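PDB 2AE8: imidazoleglycerol-phosphate dehydratase from Staphylococcus aureus subsp. aureus, which catalyses the dehydration of imidazoleglycerol phosphate to imidazoleacetol phosphate, the sixth step of histidine biosynthesis, with two manganese ions per subunit. Local coordinates for residues A146-E151 with I178-G183; E159-F164 with A192-F197. All coordinates share one frame; numbering follows the deposited sequence.

Contact 1 of 2, residues A146-E151 with I178-G183; sequences ASLSKE and IDLIRG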
loop_
_atom_site.group_PDB
_atom_site.type_symbol
_atom_site.label_atom_id
_atom_site.label_comp_id
_atom_site.label_asym_id
_atom_site.label_seq_id
_atom_site.Cartn_x
_atom_site.Cartn_y
_atom_site.Cartn_z
ATOM N N ALA B 146 -7.357 0.431 29.801
ATOM C CA ALA B 146 -8.065 1.698 29.755
ATOM C C ALA B 146 -7.084 2.801 29.368
ATOM O O ALA B 146 -6.173 3.125 30.134
ATOM C CB ALA B 146 -8.688 2.002 31.126
ATOM N N SER B 147 -7.255 3.360 28.177
ATOM C CA SER B 147 -6.457 4.498 27.735
ATOM C C SER B 147 -7.249 5.730 28.091
ATOM O O SER B 147 -8.265 6.031 27.456
ATOM C CB SER B 147 -6.235 4.448 26.221
ATOM O OG SER B 147 -5.596 3.231 25.864
ATOM N N LEU B 148 -6.793 6.440 29.112
ATOM C CA LEU B 148 -7.520 7.608 29.596
ATOM C C LEU B 148 -7.267 8.795 28.684
ATOM O O LEU B 148 -6.165 8.926 28.155
ATOM C CB LEU B 148 -7.111 7.901 31.031
ATOM C CG LEU B 148 -7.292 6.719 31.990
ATOM C CD1 LEU B 148 -6.698 7.048 33.353
ATOM C CD2 LEU B 148 -8.793 6.299 32.139
ATOM N N SER B 149 -8.270 9.664 28.525
ATOM C CA SER B 149 -8.248 10.705 27.490
ATOM C C SER B 149 -7.314 11.888 27.713
ATOM O O SER B 149 -6.906 12.513 26.747
ATOM C CB SER B 149 -9.656 11.206 27.169
ATOM O OG SER B 149 -10.482 10.124 26.803
ATOM N N LYS B 150 -6.965 12.190 28.962
ATOM C CA LYS B 150 -6.131 13.356 29.259
ATOM C C LYS B 150 -5.034 12.977 30.259
ATOM O O LYS B 150 -5.166 11.995 30.984
ATOM C CB LYS B 150 -6.998 14.519 29.789
ATOM C CG LYS B 150 -8.027 15.094 28.802
ATOM C CD LYS B 150 -7.349 15.882 27.697
ATOM C CE LYS B 150 -8.342 16.429 26.668
ATOM N NZ LYS B 150 -8.911 15.323 25.839
ATOM N N GLU B 151 -3.947 13.731 30.282
ATOM C CA GLU B 151 -2.818 13.416 31.151
ATOM C C GLU B 151 -3.099 13.839 32.611
ATOM O O GLU B 151 -2.485 13.324 33.554
ATOM C CB GLU B 151 -1.536 14.096 30.615
ATOM C CG GLU B 151 -1.205 13.710 29.154
ATOM C CD GLU B 151 0.256 13.954 28.773
ATOM O OE1 GLU B 151 0.974 14.627 29.536
ATOM O OE2 GLU B 151 0.697 13.447 27.707
ATOM N N ILE B 178 -9.880 -4.754 34.470
ATOM C CA ILE B 178 -10.515 -3.455 34.282
ATOM C C ILE B 178 -10.498 -3.111 32.789
ATOM O O ILE B 178 -9.435 -3.121 32.154
ATOM C CB ILE B 178 -9.782 -2.358 35.097
ATOM C CG1 ILE B 178 -9.958 -2.617 36.613
ATOM C CG2 ILE B 178 -10.262 -0.965 34.675
ATOM C CD1 ILE B 178 -9.197 -1.672 37.511
ATOM N N ASP B 179 -11.673 -2.806 32.245
ATOM C CA ASP B 179 -11.819 -2.520 30.814
ATOM C C ASP B 179 -12.648 -1.253 30.618
ATOM O O ASP B 179 -13.789 -1.174 31.081
ATOM C CB ASP B 179 -12.533 -3.680 30.096
ATOM C CG ASP B 179 -11.604 -4.850 29.774
ATOM O OD1 ASP B 179 -10.756 -4.687 28.867
ATOM O OD2 ASP B 179 -11.733 -5.952 30.386
ATOM N N LEU B 180 -12.076 -0.274 29.926
ATOM C CA LEU B 180 -12.824 0.882 29.496
ATOM C C LEU B 180 -13.387 0.520 28.145
ATOM O O LEU B 180 -12.646 0.478 27.161
ATOM C CB LEU B 180 -11.887 2.077 29.325
ATOM C CG LEU B 180 -12.182 3.427 29.973
ATOM C CD1 LEU B 180 -11.442 4.539 29.196
ATOM C CD2 LEU B 180 -13.657 3.735 30.151
ATOM N N ILE B 181 -14.685 0.250 28.075
ATOM C CA ILE B 181 -15.294 -0.181 26.812
ATOM C C ILE B 181 -15.386 0.988 25.831
ATOM O O ILE B 181 -15.132 0.826 24.645
ATOM C CB ILE B 181 -16.661 -0.860 27.030
ATOM C CG1 ILE B 181 -16.439 -2.165 27.818
ATOM C CG2 ILE B 181 -17.358 -1.113 25.680
ATOM C CD1 ILE B 181 -17.609 -2.561 28.607
ATOM N N ARG B 182 -15.736 2.163 26.349
ATOM C CA ARG B 182 -15.662 3.411 25.595
ATOM C C ARG B 182 -15.467 4.562 26.578
ATOM O O ARG B 182 -15.813 4.437 27.749
ATOM C CB ARG B 182 -16.890 3.619 24.695
ATOM C CG ARG B 182 -18.252 3.621 25.404
ATOM C CD ARG B 182 -19.395 3.850 24.381
ATOM N NE ARG B 182 -19.384 2.755 23.410
ATOM C CZ ARG B 182 -20.095 1.642 23.523
ATOM N NH1 ARG B 182 -20.953 1.480 24.534
ATOM N NH2 ARG B 182 -19.957 0.700 22.605
ATOM N N GLY B 183 -14.872 5.657 26.122
ATOM C CA GLY B 183 -14.643 6.794 26.989
ATOM C C GLY B 183 -14.866 8.081 26.238
ATOM O O GLY B 183 -15.608 8.122 25.255
#
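The flat group in this contact is the peptide group after Ser147: Leu180 CD1 lies over one face of it, almost directly above Ser147 O (3.9 Å), in van der Waals contact; the rest is aliphatic. Ala146 meets the root of the same leucine: its CB stands 3.7 Å from Leu180 CB and 3.9 Å from Leu180 CG, so a methyl group rests alongside the first two carbons of the branch. Leu180 then reaches along the 146-151 loop, and its CD1 comes loosely, at 4.3 Å, to Leu148 CD2. Its CG sits between the staggered positions (chi1 -129°), which lays the isobutyl group along the loop at this surface site.

Ala146 follows strand 141-145, an outermost strand of its mixed sheet within the chain, and Leu180 lies on the parallel neighbour 175-182; helix 159-171 connects the two in a beta-alpha-beta crossover. Main-chain bonds from Asn145 to Ile178 and Leu180 hold the strands together, and Asn145 ND2 also bonds to Ile178 O. The leucine packs beside the end of this pairing, where the residues after Asn145 leave the sheet. Farther along the loop, Ser149 OG is hydrogen-bonded to Glu189 OE2 at the start of helix 186-205; Leu148 and Leu180 also touch Glu189. Ile181 and Arg182, both facing Leu129, form a classic beta bulge, from which Arg182 NH2 makes a salt bridge with Asp179 OD1 of a neighbouring subunit.

Contact 2 of 2, residues E159-F164 with A192-F197; sequences ELVEEF and AIFKAF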
loop_
_atom_site.group_PDB
_atom_site.type_symbol
_atom_site.label_atom_id
_atom_site.label_comp_id
_atom_site.label_asym_id
_atom_site.label_seq_id
_atom_site.Cartn_x
_atom_site.Cartn_y
_atom_site.Cartn_z
ATOM N N GLU B 159 -2.065 9.000 35.117
ATOM C CA GLU B 159 -1.284 7.749 35.199
ATOM C C GLU B 159 -1.303 7.089 36.594
ATOM O O GLU B 159 -0.954 5.914 36.732
ATOM C CB GLU B 159 0.158 7.927 34.699
ATOM C CG GLU B 159 1.090 8.741 35.597
ATOM C CD GLU B 159 2.500 8.863 35.015
ATOM O OE1 GLU B 159 2.725 8.472 33.834
ATOM O OE2 GLU B 159 3.398 9.355 35.741
ATOM N N LEU B 160 -1.734 7.845 37.611
ATOM C CA LEU B 160 -1.780 7.334 38.987
ATOM C C LEU B 160 -2.918 6.354 39.181
ATOM O O LEU B 160 -2.878 5.554 40.101
ATOM C CB LEU B 160 -1.965 8.480 39.974
ATOM C CG LEU B 160 -0.741 9.386 40.090
ATOM C CD1 LEU B 160 -1.065 10.576 40.990
ATOM C CD2 LEU B 160 0.463 8.592 40.572
ATOM N N VAL B 161 -3.944 6.440 38.338
ATOM C CA VAL B 161 -5.104 5.558 38.467
ATOM C C VAL B 161 -4.682 4.076 38.363
ATOM O O VAL B 161 -5.037 3.233 39.223
ATOM C CB VAL B 161 -6.171 5.892 37.402
ATOM C CG1 VAL B 161 -7.288 4.879 37.416
ATOM C CG2 VAL B 161 -6.721 7.287 37.611
ATOM N N GLU B 162 -3.908 3.749 37.333
ATOM C CA GLU B 162 -3.427 2.363 37.197
ATOM C C GLU B 162 -2.483 1.989 38.355
ATOM O O GLU B 162 -2.523 0.867 38.860
ATOM C CB GLU B 162 -2.714 2.169 35.860
ATOM C CG GLU B 162 -2.293 0.730 35.580
ATOM C CD GLU B 162 -1.647 0.586 34.200
ATOM O OE1 GLU B 162 -1.462 1.622 33.521
ATOM O OE2 GLU B 162 -1.315 -0.561 33.814
ATOM N N GLU B 163 -1.623 2.915 38.769
ATOM C CA GLU B 163 -0.748 2.646 39.923
ATOM C C GLU B 163 -1.532 2.308 41.199
ATOM O O GLU B 163 -1.117 1.440 41.965
ATOM C CB GLU B 163 0.195 3.816 40.180
ATOM C CG GLU B 163 1.047 4.149 38.951
ATOM C CD GLU B 163 1.724 2.905 38.353
ATOM O OE1 GLU B 163 1.393 2.515 37.197
ATOM O OE2 GLU B 163 2.561 2.303 39.053
ATOM N N PHE B 164 -2.664 2.982 41.402
ATOM C CA PHE B 164 -3.507 2.753 42.583
ATOM C C PHE B 164 -4.124 1.364 42.526
ATOM O O PHE B 164 -4.044 0.599 43.493
ATOM C CB PHE B 164 -4.619 3.798 42.693
ATOM C CG PHE B 164 -5.560 3.540 43.844
ATOM C CD1 PHE B 164 -5.175 3.861 45.154
ATOM C CD2 PHE B 164 -6.795 2.951 43.631
ATOM C CE1 PHE B 164 -6.023 3.613 46.234
ATOM C CE2 PHE B 164 -7.657 2.686 44.708
ATOM C CZ PHE B 164 -7.263 3.015 46.016
ATOM N N ALA B 192 -16.162 6.041 36.417
ATOM C CA ALA B 192 -16.781 4.758 36.048
ATOM C C ALA B 192 -15.940 3.566 36.515
ATOM O O ALA B 192 -16.476 2.575 37.026
ATOM C CB ALA B 192 -17.037 4.682 34.518
ATOM N N ILE B 193 -14.620 3.657 36.346
ATOM C CA ILE B 193 -13.713 2.581 36.784
ATOM C C ILE B 193 -13.746 2.386 38.325
ATOM O O ILE B 193 -13.848 1.259 38.812
ATOM C CB ILE B 193 -12.264 2.838 36.323
ATOM C CG1 ILE B 193 -12.140 2.698 34.784
ATOM C CG2 ILE B 193 -11.266 1.894 37.052
ATOM C CD1 ILE B 193 -10.822 3.244 34.254
ATOM N N PHE B 194 -13.649 3.479 39.078
ATOM C CA PHE B 194 -13.767 3.397 40.542
ATOM C C PHE B 194 -15.119 2.860 40.988
ATOM O O PHE B 194 -15.172 2.004 41.869
ATOM C CB PHE B 194 -13.485 4.743 41.213
ATOM C CG PHE B 194 -12.051 4.950 41.564
ATOM C CD1 PHE B 194 -11.551 4.495 42.788
ATOM C CD2 PHE B 194 -11.190 5.599 40.678
ATOM C CE1 PHE B 194 -10.213 4.682 43.133
ATOM C CE2 PHE B 194 -9.824 5.802 41.006
ATOM C CZ PHE B 194 -9.332 5.339 42.246
ATOM N N LYS B 195 -16.202 3.330 40.379
ATOM C CA LYS B 195 -17.531 2.825 40.706
ATOM C C LYS B 195 -17.669 1.325 40.421
ATOM O O LYS B 195 -18.142 0.559 41.264
ATOM C CB LYS B 195 -18.643 3.612 39.993
ATOM C CG LYS B 195 -18.869 5.068 40.514
ATOM C CD LYS B 195 -20.071 5.782 39.824
ATOM C CE LYS B 195 -21.401 4.995 39.970
ATOM N NZ LYS B 195 -22.598 5.812 39.540
ATOM N N ALA B 196 -17.255 0.902 39.231
ATOM C CA ALA B 196 -17.367 -0.492 38.838
ATOM C C ALA B 196 -16.495 -1.408 39.690
ATOM O O ALA B 196 -16.948 -2.467 40.083
ATOM C CB ALA B 196 -17.032 -0.664 37.350
ATOM N N PHE B 197 -15.246 -1.031 39.944
ATOM C CA PHE B 197 -14.386 -1.860 40.779
ATOM C C PHE B 197 -14.982 -2.042 42.185
ATOM O O PHE B 197 -15.014 -3.153 42.709
ATOM C CB PHE B 197 -12.988 -1.254 40.920
ATOM C CG PHE B 197 -12.112 -2.001 41.909
ATOM C CD1 PHE B 197 -11.470 -3.176 41.536
ATOM C CD2 PHE B 197 -11.968 -1.540 43.230
ATOM C CE1 PHE B 197 -10.673 -3.880 42.437
ATOM C CE2 PHE B 197 -11.187 -2.242 44.143
ATOM C CZ PHE B 197 -10.527 -3.412 43.746
#
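The rings of Phe164, on helix 159-171, and Phe194, on helix 186-205, carry the contact. The two side chains cross at about a right angle, yet their ring planes are inclined by only 32°, with centroids 5.6 Å apart. The approach is oblique and made through ring carbons: Phe164 CE2 lies 3.6 Å from Phe194 CE1, and Phe164 CD2 lies 3.7 Å from Phe194 CZ. Two adjacent ring carbons of each phenylalanine therefore meet. Val161, one turn earlier on the first helix, adds a looser touch, its CG1 being 4.5 Å from Phe194 CE2.

Phe164 reaches across because its CG is anti to the backbone N (chi1 176°), carrying the ring out from its helix toward the other. The two segments run in broadly the same direction, and their closest alpha carbons, Val161 CA and Phe194 CA, are still 9.2 Å apart; the aromatic rings span this separation. Phe194 also meets the ring of Phe165, which in turn packs edge-to-face with Phe197, so the aromatic cluster extends along both helices. Glu163, a manganese ligand in this protein, packs against His188 of a neighbouring subunit, a residue that is also a ligand of the second manganese site; the packing is consistent with a site shared between subunits.

Leu67 and Met66 of helix 61-74, with Thr94 of helix 90-111, border the phenylalanine pair, while Ala192 and Ala196 set helix 186-205 onto strands 118-125 and 128-135 of the second mixed sheet.

The centres of contacts 1 and 2 lie 10 Å apart, and their segments alternate along the chain: 146-151, 159-164, 178-183, then 192-197. Contact 1 joins a loop to strand 175-182 near the surface; contact 2 joins the helices preceding and following that strand, in the interior. Ile193 connects them, its CG2 lying 3.9 Å from Ile178 CG2, and Leu148 CD1 comes within 4.2 Å of Val161 CB. Both belong to the half-domain built on the sheet 118-125, 128-135, 175-182 and 141-145, whose strand order repeats that of the first sheet, in keeping with a duplicated half-domain. Helices 159-171 and 186-205, which contact 2 joins, carry manganese ligands Glu163, His187, His188 and Glu191.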